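Local coordinates for importin subunit beta-1 (Saccharomyces cerevisiae, PDB 5OWU), which carries proteins into the nucleus together with importin alpha, the subunit that recognises the classical nuclear localization signal of the cargo, at residues S208-K213 with L248-S253; Y224-V229 with T257-Y262; G505-I510 with A518-A523. All blocks are in the same frame, centred on the assembly; numbering follows the deposited sequence.

Interaction 1: S208-K213 with L248-S253; sequences SLIFIK and LCKIMS
L209 reaches across to K250 and I251 and carries the largest share of this contact. Its CB leaves the backbone toward helix 238-255. At the branch point, CG lies anti to the carbonyl carbon (chi1 -69°), and both methyls are carried toward the helix. CD1 is the busier one. It lies 3.6 Å from K250 CB and 3.6 Å from the CG1 branch of I251, and so sits between two successive helix residues. CD2 meets I251 alone, with CG1 3.8 Å away. The L209 and I251 side chains cross at about a right angle.

K250 points back past L209, antiparallel to it, and its CD comes within 3.7 Å of L209 CD1. The lysine thus lays its methylene part along the leucine. The chain then bends at chi4 (-57°), and NZ ends 4.2 Å from I210 CD1. No hydrogen bond joins the two segments. The contact is mainly apolar packing, with the lysine amine beside I210 at its edge.

L209 also packs on L254, and its carbonyl oxygen accepts a hydrogen bond from Y255 OH. The turn that follows helix 195-208, the last helix of HEAT repeat 5, is thereby held to helix 238-255 of repeat 6. Beyond that helix lies helix 280-306, touched by C249 and M252, while L248 packs on helix 219-233.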
loop_
_atom_site.group_PDB
_atom_site.type_symbol
_atom_site.label_atom_id
_atom_site.label_comp_id
_atom_site.label_asym_id
_atom_site.label_seq_id
_atom_site.Cartn_x
_atom_site.Cartn_y
_atom_site.Cartn_z
ATOM N N SER A 208 -8.918 20.785 1.922
ATOM C CA SER A 208 -8.153 21.985 1.625
ATOM C C SER A 208 -6.815 22.039 2.343
ATOM O O SER A 208 -5.970 22.866 1.975
ATOM C CB SER A 208 -8.952 23.224 2.031
ATOM O OG SER A 208 -8.860 23.418 3.433
ATOM N N LEU A 209 -6.614 21.200 3.366
ATOM C CA LEU A 209 -5.482 21.391 4.275
ATOM C C LEU A 209 -4.135 21.514 3.561
ATOM O O LEU A 209 -3.267 22.279 3.998
ATOM C CB LEU A 209 -5.440 20.252 5.290
ATOM C CG LEU A 209 -6.606 20.296 6.281
ATOM C CD1 LEU A 209 -6.530 19.133 7.227
ATOM C CD2 LEU A 209 -6.658 21.604 7.066
ATOM N N ILE A 210 -3.924 20.777 2.471
ATOM C CA ILE A 210 -2.608 20.814 1.838
ATOM C C ILE A 210 -2.327 22.142 1.148
ATOM O O ILE A 210 -1.177 22.398 0.771
ATOM C CB ILE A 210 -2.457 19.624 0.862
ATOM C CG1 ILE A 210 -2.415 18.321 1.669
ATOM C CG2 ILE A 210 -1.191 19.746 0.018
ATOM C CD1 ILE A 210 -2.056 17.069 0.889
ATOM N N PHE A 211 -3.325 23.015 1.012
ATOM C CA PHE A 211 -3.157 24.280 0.304
ATOM C C PHE A 211 -3.120 25.494 1.220
ATOM O O PHE A 211 -3.124 26.624 0.723
ATOM C CB PHE A 211 -4.276 24.446 -0.722
ATOM C CG PHE A 211 -4.292 23.371 -1.756
ATOM C CD1 PHE A 211 -3.360 23.369 -2.779
ATOM C CD2 PHE A 211 -5.223 22.352 -1.698
ATOM C CE1 PHE A 211 -3.365 22.373 -3.734
ATOM C CE2 PHE A 211 -5.233 21.353 -2.650
ATOM C CZ PHE A 211 -4.301 21.365 -3.669
ATOM N N ILE A 212 -3.057 25.304 2.538
ATOM C CA ILE A 212 -3.173 26.422 3.461
ATOM C C ILE A 212 -1.915 26.581 4.314
ATOM O O ILE A 212 -1.975 27.157 5.389
ATOM C CB ILE A 212 -4.437 26.288 4.335
ATOM C CG1 ILE A 212 -4.318 25.124 5.326
ATOM C CG2 ILE A 212 -5.670 26.072 3.456
ATOM C CD1 ILE A 212 -5.420 25.102 6.371
ATOM N N LYS A 213 -0.768 26.080 3.840
ATOM C CA LYS A 213 0.480 26.252 4.584
ATOM C C LYS A 213 0.699 27.710 4.965
ATOM O O LYS A 213 0.993 28.031 6.123
ATOM C CB LYS A 213 1.665 25.747 3.758
ATOM C CG LYS A 213 1.548 24.310 3.279
ATOM C CD LYS A 213 2.700 23.444 3.776
ATOM C CE LYS A 213 2.935 22.253 2.851
ATOM N NZ LYS A 213 1.695 21.462 2.611
ATOM N N LEU A 248 -9.031 17.145 12.470
ATOM C CA LEU A 248 -7.971 17.221 13.466
ATOM C C LEU A 248 -6.856 16.239 13.155
ATOM O O LEU A 248 -5.676 16.583 13.260
ATOM C CB LEU A 248 -8.526 16.956 14.868
ATOM C CG LEU A 248 -8.875 18.135 15.766
ATOM C CD1 LEU A 248 -9.277 17.600 17.131
ATOM C CD2 LEU A 248 -7.723 19.126 15.899
ATOM N N CYS A 249 -7.204 15.006 12.774
ATOM C CA CYS A 249 -6.167 14.016 12.504
ATOM C C CYS A 249 -5.321 14.437 11.315
ATOM O O CYS A 249 -4.083 14.341 11.350
ATOM C CB CYS A 249 -6.792 12.643 12.254
ATOM S SG CYS A 249 -7.544 11.898 13.720
ATOM N N LYS A 250 -5.970 14.910 10.249
ATOM C CA LYS A 250 -5.211 15.336 9.079
ATOM C C LYS A 250 -4.318 16.526 9.411
ATOM O O LYS A 250 -3.171 16.608 8.946
ATOM C CB LYS A 250 -6.167 15.672 7.939
ATOM C CG LYS A 250 -5.696 15.147 6.590
ATOM C CD LYS A 250 -6.248 15.953 5.419
ATOM C CE LYS A 250 -5.784 15.390 4.085
ATOM N NZ LYS A 250 -4.291 15.341 4.000
ATOM N N ILE A 251 -4.823 17.458 10.219
ATOM C CA ILE A 251 -4.016 18.599 10.642
ATOM C C ILE A 251 -2.820 18.138 11.454
ATOM O O ILE A 251 -1.725 18.687 11.330
ATOM C CB ILE A 251 -4.866 19.601 11.444
ATOM C CG1 ILE A 251 -5.865 20.301 10.520
ATOM C CG2 ILE A 251 -3.969 20.637 12.137
ATOM C CD1 ILE A 251 -6.965 21.051 11.253
ATOM N N MET A 252 -3.016 17.164 12.343
ATOM C CA MET A 252 -1.890 16.671 13.129
ATOM C C MET A 252 -0.833 16.066 12.216
ATOM O O MET A 252 0.366 16.336 12.371
ATOM C CB MET A 252 -2.383 15.649 14.155
ATOM C CG MET A 252 -1.289 14.956 14.974
ATOM S SD MET A 252 -0.444 16.031 16.141
ATOM C CE MET A 252 -1.811 16.496 17.221
ATOM N N SER A 253 -1.266 15.271 11.233
ATOM C CA SER A 253 -0.313 14.638 10.327
ATOM C C SER A 253 0.440 15.665 9.483
ATOM O O SER A 253 1.651 15.535 9.281
ATOM C CB SER A 253 -1.039 13.628 9.434
ATOM O OG SER A 253 -0.131 13.030 8.531
#

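Interaction 2: Y224-V229 with T257-Y262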
loop_
_atom_site.group_PDB
_atom_site.type_symbol
_atom_site.label_atom_id
_atom_site.label_comp_id
_atom_site.label_asym_id
_atom_site.label_seq_id
_atom_site.Cartn_x
_atom_site.Cartn_y
_atom_site.Cartn_z
ATOM N N TYR A 224 -7.362 30.733 15.069
ATOM C CA TYR A 224 -8.799 30.788 14.811
ATOM C C TYR A 224 -9.300 29.496 14.173
ATOM O O TYR A 224 -10.338 28.950 14.577
ATOM C CB TYR A 224 -9.134 31.979 13.913
ATOM C CG TYR A 224 -10.603 32.062 13.564
ATOM C CD1 TYR A 224 -11.538 32.434 14.516
ATOM C CD2 TYR A 224 -11.056 31.766 12.283
ATOM C CE1 TYR A 224 -12.881 32.510 14.209
ATOM C CE2 TYR A 224 -12.400 31.840 11.967
ATOM C CZ TYR A 224 -13.309 32.212 12.935
ATOM O OH TYR A 224 -14.650 32.291 12.630
ATOM N N LEU A 225 -8.584 28.996 13.165
ATOM C CA LEU A 225 -8.998 27.754 12.515
ATOM C C LEU A 225 -9.047 26.596 13.510
ATOM O O LEU A 225 -10.007 25.814 13.526
ATOM C CB LEU A 225 -8.051 27.427 11.362
ATOM C CG LEU A 225 -8.439 26.184 10.550
ATOM C CD1 LEU A 225 -9.861 26.306 10.030
ATOM C CD2 LEU A 225 -7.491 25.941 9.393
ATOM N N MET A 226 -8.006 26.457 14.338
ATOM C CA MET A 226 -7.994 25.371 15.317
ATOM C C MET A 226 -9.135 25.521 16.314
ATOM O O MET A 226 -9.750 24.529 16.721
ATOM C CB MET A 226 -6.649 25.326 16.045
ATOM C CG MET A 226 -5.490 24.846 15.166
ATOM S SD MET A 226 -5.777 23.179 14.555
ATOM C CE MET A 226 -5.466 22.213 16.038
ATOM N N GLN A 227 -9.431 26.755 16.715
ATOM C CA GLN A 227 -10.573 27.001 17.586
ATOM C C GLN A 227 -11.862 26.493 16.950
ATOM O O GLN A 227 -12.664 25.813 17.603
ATOM C CB GLN A 227 -10.670 28.494 17.905
ATOM C CG GLN A 227 -11.889 28.875 18.731
ATOM C CD GLN A 227 -11.831 30.310 19.237
ATOM O OE1 GLN A 227 -10.765 30.924 19.290
ATOM N NE2 GLN A 227 -12.986 30.850 19.604
ATOM N N VAL A 228 -12.069 26.798 15.663
ATOM C CA VAL A 228 -13.280 26.344 14.976
ATOM C C VAL A 228 -13.326 24.820 14.915
ATOM O O VAL A 228 -14.377 24.202 15.134
ATOM C CB VAL A 228 -13.357 26.957 13.566
ATOM C CG1 VAL A 228 -14.522 26.351 12.776
ATOM C CG2 VAL A 228 -13.493 28.474 13.646
ATOM N N VAL A 229 -12.201 24.191 14.583
ATOM C CA VAL A 229 -12.186 22.737 14.462
ATOM C C VAL A 229 -12.502 22.086 15.811
ATOM O O VAL A 229 -13.321 21.161 15.899
ATOM C CB VAL A 229 -10.834 22.266 13.892
ATOM C CG1 VAL A 229 -10.709 20.752 13.962
ATOM C CG2 VAL A 229 -10.693 22.728 12.445
ATOM N N THR A 257 4.156 20.182 13.474
ATOM C CA THR A 257 5.103 21.127 14.056
ATOM C C THR A 257 4.418 22.272 14.793
ATOM O O THR A 257 5.055 22.917 15.633
ATOM C CB THR A 257 6.024 21.691 12.964
ATOM O OG1 THR A 257 7.108 22.412 13.565
ATOM C CG2 THR A 257 5.266 22.614 12.015
ATOM N N PHE A 258 3.143 22.534 14.509
ATOM C CA PHE A 258 2.413 23.639 15.121
ATOM C C PHE A 258 1.455 23.197 16.226
ATOM O O PHE A 258 0.702 24.030 16.741
ATOM C CB PHE A 258 1.616 24.402 14.058
ATOM C CG PHE A 258 2.459 25.040 12.994
ATOM C CD1 PHE A 258 3.288 26.111 13.294
ATOM C CD2 PHE A 258 2.389 24.598 11.683
ATOM C CE1 PHE A 258 4.055 26.712 12.306
ATOM C CE2 PHE A 258 3.149 25.197 10.690
ATOM C CZ PHE A 258 3.979 26.254 11.000
ATOM N N MET A 259 1.457 21.923 16.610
ATOM C CA MET A 259 0.395 21.415 17.473
ATOM C C MET A 259 0.669 21.523 18.974
ATOM O O MET A 259 -0.253 21.294 19.766
ATOM C CB MET A 259 0.114 19.955 17.131
ATOM C CG MET A 259 -0.540 19.776 15.764
ATOM S SD MET A 259 -2.173 20.544 15.657
ATOM C CE MET A 259 -1.800 22.083 14.807
ATOM N N LYS A 260 1.887 21.841 19.400
ATOM C CA LYS A 260 2.171 21.807 20.837
ATOM C C LYS A 260 1.246 22.721 21.636
ATOM O O LYS A 260 0.669 22.258 22.635
ATOM C CB LYS A 260 3.651 22.139 21.078
ATOM C CG LYS A 260 4.143 21.866 22.499
ATOM C CD LYS A 260 5.602 22.273 22.655
ATOM C CE LYS A 260 6.145 21.910 24.025
ATOM N NZ LYS A 260 7.433 22.602 24.306
ATOM N N PRO A 261 1.032 23.985 21.259
ATOM C CA PRO A 261 0.130 24.827 22.068
ATOM C C PRO A 261 -1.304 24.329 22.098
ATOM O O PRO A 261 -1.971 24.428 23.136
ATOM C CB PRO A 261 0.237 26.205 21.396
ATOM C CG PRO A 261 1.489 26.151 20.580
ATOM C CD PRO A 261 1.624 24.733 20.138
ATOM N N TYR A 262 -1.806 23.794 20.985
ATOM C CA TYR A 262 -3.181 23.305 20.967
ATOM C C TYR A 262 -3.313 22.027 21.781
ATOM O O TYR A 262 -4.326 21.817 22.458
ATOM C CB TYR A 262 -3.643 23.101 19.521
ATOM C CG TYR A 262 -3.335 24.320 18.686
ATOM C CD1 TYR A 262 -4.063 25.493 18.845
ATOM C CD2 TYR A 262 -2.284 24.317 17.779
ATOM C CE1 TYR A 262 -3.764 26.628 18.103
ATOM C CE2 TYR A 262 -1.978 25.448 17.033
ATOM C CZ TYR A 262 -2.722 26.597 17.201
ATOM O OH TYR A 262 -2.426 27.720 16.466
#
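M226 lies over one face of the Y262 ring and has the most surface buried here. Its CG sits 3.8 Å from the ring centroid and 8° off the ring normal, a CH-pi contact close to the centre of the face. CB stands nearer the rim, 3.8 Å from Y262 CE1. The methionine chain bends at chi2 and chi3 (-60° and -75°). SD therefore stays above the same face, 4.9 Å from the centroid, as a longer Met-aromatic contact. The same bends bring M226 CE to 3.7 Å from M259 SD, still near Y262 CB and CG.

The Y262 hydroxyl reaches across to helix 219-233 of repeat 6, where it is hydrogen-bonded to N223 OD1 and R222 NE. With an alanine in place of Y262, M226 is likely to lose the flat surface under its CG, and N223 and R222 their hydroxyl partner.

An aromatic side chain of another protein meets Y262 edge-to-face, and M226 packs on an aromatic side chain of that chain. Helix 238-255 lies against M226, through L248, and against M259, through I251 and M252. The contact thus joins helix 219-233 of repeat 6 to Y262 of helix 260-274 in repeat 7, and to M259.

Interaction 3: G505-I510 with A518-A523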
loop_
_atom_site.group_PDB
_atom_site.type_symbol
_atom_site.label_atom_id
_atom_site.label_comp_id
_atom_site.label_asym_id
_atom_site.label_seq_id
_atom_site.Cartn_x
_atom_site.Cartn_y
_atom_site.Cartn_z
ATOM N N GLY A 505 -2.217 -32.291 9.852
ATOM C CA GLY A 505 -3.574 -32.530 10.301
ATOM C C GLY A 505 -4.487 -31.361 9.997
ATOM O O GLY A 505 -5.623 -31.550 9.555
ATOM N N ALA A 506 -3.998 -30.135 10.213
ATOM C CA ALA A 506 -4.836 -28.973 9.946
ATOM C C ALA A 506 -4.986 -28.755 8.452
ATOM O O ALA A 506 -6.040 -28.295 7.992
ATOM C CB ALA A 506 -4.250 -27.723 10.612
ATOM N N ALA A 507 -3.961 -29.108 7.680
ATOM C CA ALA A 507 -4.074 -28.999 6.235
ATOM C C ALA A 507 -5.052 -30.021 5.683
ATOM O O ALA A 507 -5.629 -29.796 4.616
ATOM C CB ALA A 507 -2.701 -29.161 5.590
ATOM N N ASN A 508 -5.272 -31.117 6.406
ATOM C CA ASN A 508 -6.220 -32.147 6.015
ATOM C C ASN A 508 -7.642 -31.843 6.465
ATOM O O ASN A 508 -8.504 -32.724 6.383
ATOM C CB ASN A 508 -5.787 -33.504 6.576
ATOM C CG ASN A 508 -4.909 -34.272 5.630
ATOM O OD1 ASN A 508 -5.096 -34.228 4.413
ATOM N ND2 ASN A 508 -3.935 -34.987 6.182
ATOM N N ARG A 509 -7.911 -30.633 6.945
ATOM C CA ARG A 509 -9.280 -30.271 7.273
ATOM C C ARG A 509 -10.172 -30.410 6.042
ATOM O O ARG A 509 -9.727 -30.257 4.901
ATOM C CB ARG A 509 -9.348 -28.840 7.813
ATOM C CG ARG A 509 -8.917 -28.701 9.277
ATOM C CD ARG A 509 -9.026 -27.251 9.753
ATOM N NE ARG A 509 -10.380 -26.736 9.568
ATOM C CZ ARG A 509 -11.334 -26.742 10.496
ATOM N NH1 ARG A 509 -11.094 -27.222 11.714
ATOM N NH2 ARG A 509 -12.536 -26.258 10.202
ATOM N N ILE A 510 -11.449 -30.713 6.287
ATOM C CA ILE A 510 -12.405 -30.887 5.201
ATOM C C ILE A 510 -12.784 -29.544 4.596
ATOM O O ILE A 510 -13.115 -29.462 3.406
ATOM C CB ILE A 510 -13.634 -31.664 5.710
ATOM C CG1 ILE A 510 -13.319 -33.164 5.727
ATOM C CG2 ILE A 510 -14.865 -31.395 4.834
ATOM C CD1 ILE A 510 -14.346 -34.011 6.465
ATOM N N ALA A 518 -5.871 -23.116 4.824
ATOM C CA ALA A 518 -4.870 -22.359 4.076
ATOM C C ALA A 518 -3.719 -21.912 4.971
ATOM O O ALA A 518 -2.543 -22.016 4.587
ATOM C CB ALA A 518 -5.526 -21.146 3.412
ATOM N N SER A 519 -4.035 -21.418 6.173
ATOM C CA SER A 519 -2.986 -21.016 7.102
ATOM C C SER A 519 -2.058 -22.181 7.404
ATOM O O SER A 519 -0.829 -22.015 7.441
ATOM C CB SER A 519 -3.609 -20.466 8.386
ATOM O OG SER A 519 -4.335 -19.283 8.100
ATOM N N ALA A 520 -2.620 -23.383 7.579
ATOM C CA ALA A 520 -1.764 -24.535 7.835
ATOM C C ALA A 520 -0.837 -24.776 6.655
ATOM O O ALA A 520 0.368 -25.001 6.834
ATOM C CB ALA A 520 -2.607 -25.775 8.121
ATOM N N PHE A 521 -1.371 -24.679 5.432
ATOM C CA PHE A 521 -0.507 -24.856 4.272
ATOM C C PHE A 521 0.585 -23.799 4.263
ATOM O O PHE A 521 1.756 -24.105 3.988
ATOM C CB PHE A 521 -1.328 -24.817 2.985
ATOM C CG PHE A 521 -1.948 -26.144 2.625
ATOM C CD1 PHE A 521 -1.174 -27.152 2.069
ATOM C CD2 PHE A 521 -3.296 -26.379 2.835
ATOM C CE1 PHE A 521 -1.734 -28.371 1.728
ATOM C CE2 PHE A 521 -3.858 -27.597 2.500
ATOM C CZ PHE A 521 -3.069 -28.597 1.943
ATOM N N SER A 522 0.239 -22.558 4.622
ATOM C CA SER A 522 1.262 -21.524 4.668
ATOM C C SER A 522 2.361 -21.904 5.651
ATOM O O SER A 522 3.552 -21.766 5.339
ATOM C CB SER A 522 0.649 -20.175 5.036
ATOM O OG SER A 522 1.637 -19.162 4.993
ATOM N N ALA A 523 1.985 -22.425 6.826
ATOM C CA ALA A 523 3.009 -22.786 7.799
ATOM C C ALA A 523 3.865 -23.921 7.268
ATOM O O ALA A 523 5.089 -23.920 7.468
ATOM C CB ALA A 523 2.373 -23.157 9.140
#
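A506 and A507 face A520 and F521 inside HEAT repeat 12, a helical hairpin. Helix 496-507 comes in, a short connection turns the chain, and helix 516-530 goes back out. The contact lies at the turn end of the pair, where the first helix finishes.

Small residues bring the backbones close. The CA atoms of A507 and A520 are 5.3 Å apart. One bump is the methyl of A520, which points at the first helix. It fits into a shallow hollow made by A506 and the backbone of A507. A520 CB lies 3.6 Å from A506 CB and equally 3.6 Å from A507 N. The A507 methyl is a little farther off, at 4.2 Å from A520 CB.

The second bump goes the opposite way. The methyl of A507 points at the second helix and is received by a flat surface, the F521 ring. A507 CB lies 3.8 Å from the ring centroid and 17° off the normal, a CH-pi contact displaced toward the rim. F521 CG stands anti to its own carbonyl carbon (chi1 -84°), which brings the ring toward the first helix although the CB does not aim there. The two methyls thus point in opposite directions across the interface, A520 against helix 496-507 and A507 against the ring.

The ring also reaches the next repeat, packing on L572, N575 and I576 of helix 563-586, and A507 touches F545 of helix 536-553. At the last turn of the first helix, the rim of the phenyl reaches the backbone: F521 CE2 lies 3.5 Å from A507 O.

Interactions 1 and 2 are neighbours, with centres 11 Å apart. Their segments alternate along the chain, and helices 219-233, 238-255 and 260-274 follow one another there. The two contacts touch directly: L248 packs on V229 and I212 on L225. Together they help join HEAT repeats 5, 6 and 7 into a continuous stack. Interaction 3 comes later in the chain and lies on the opposite side of its centre, about 47 Å and 52 Å from the other two, centre to centre. It joins the two helices of a single repeat, the twelfth. The superhelix is thus built from contacts both between repeats and within them.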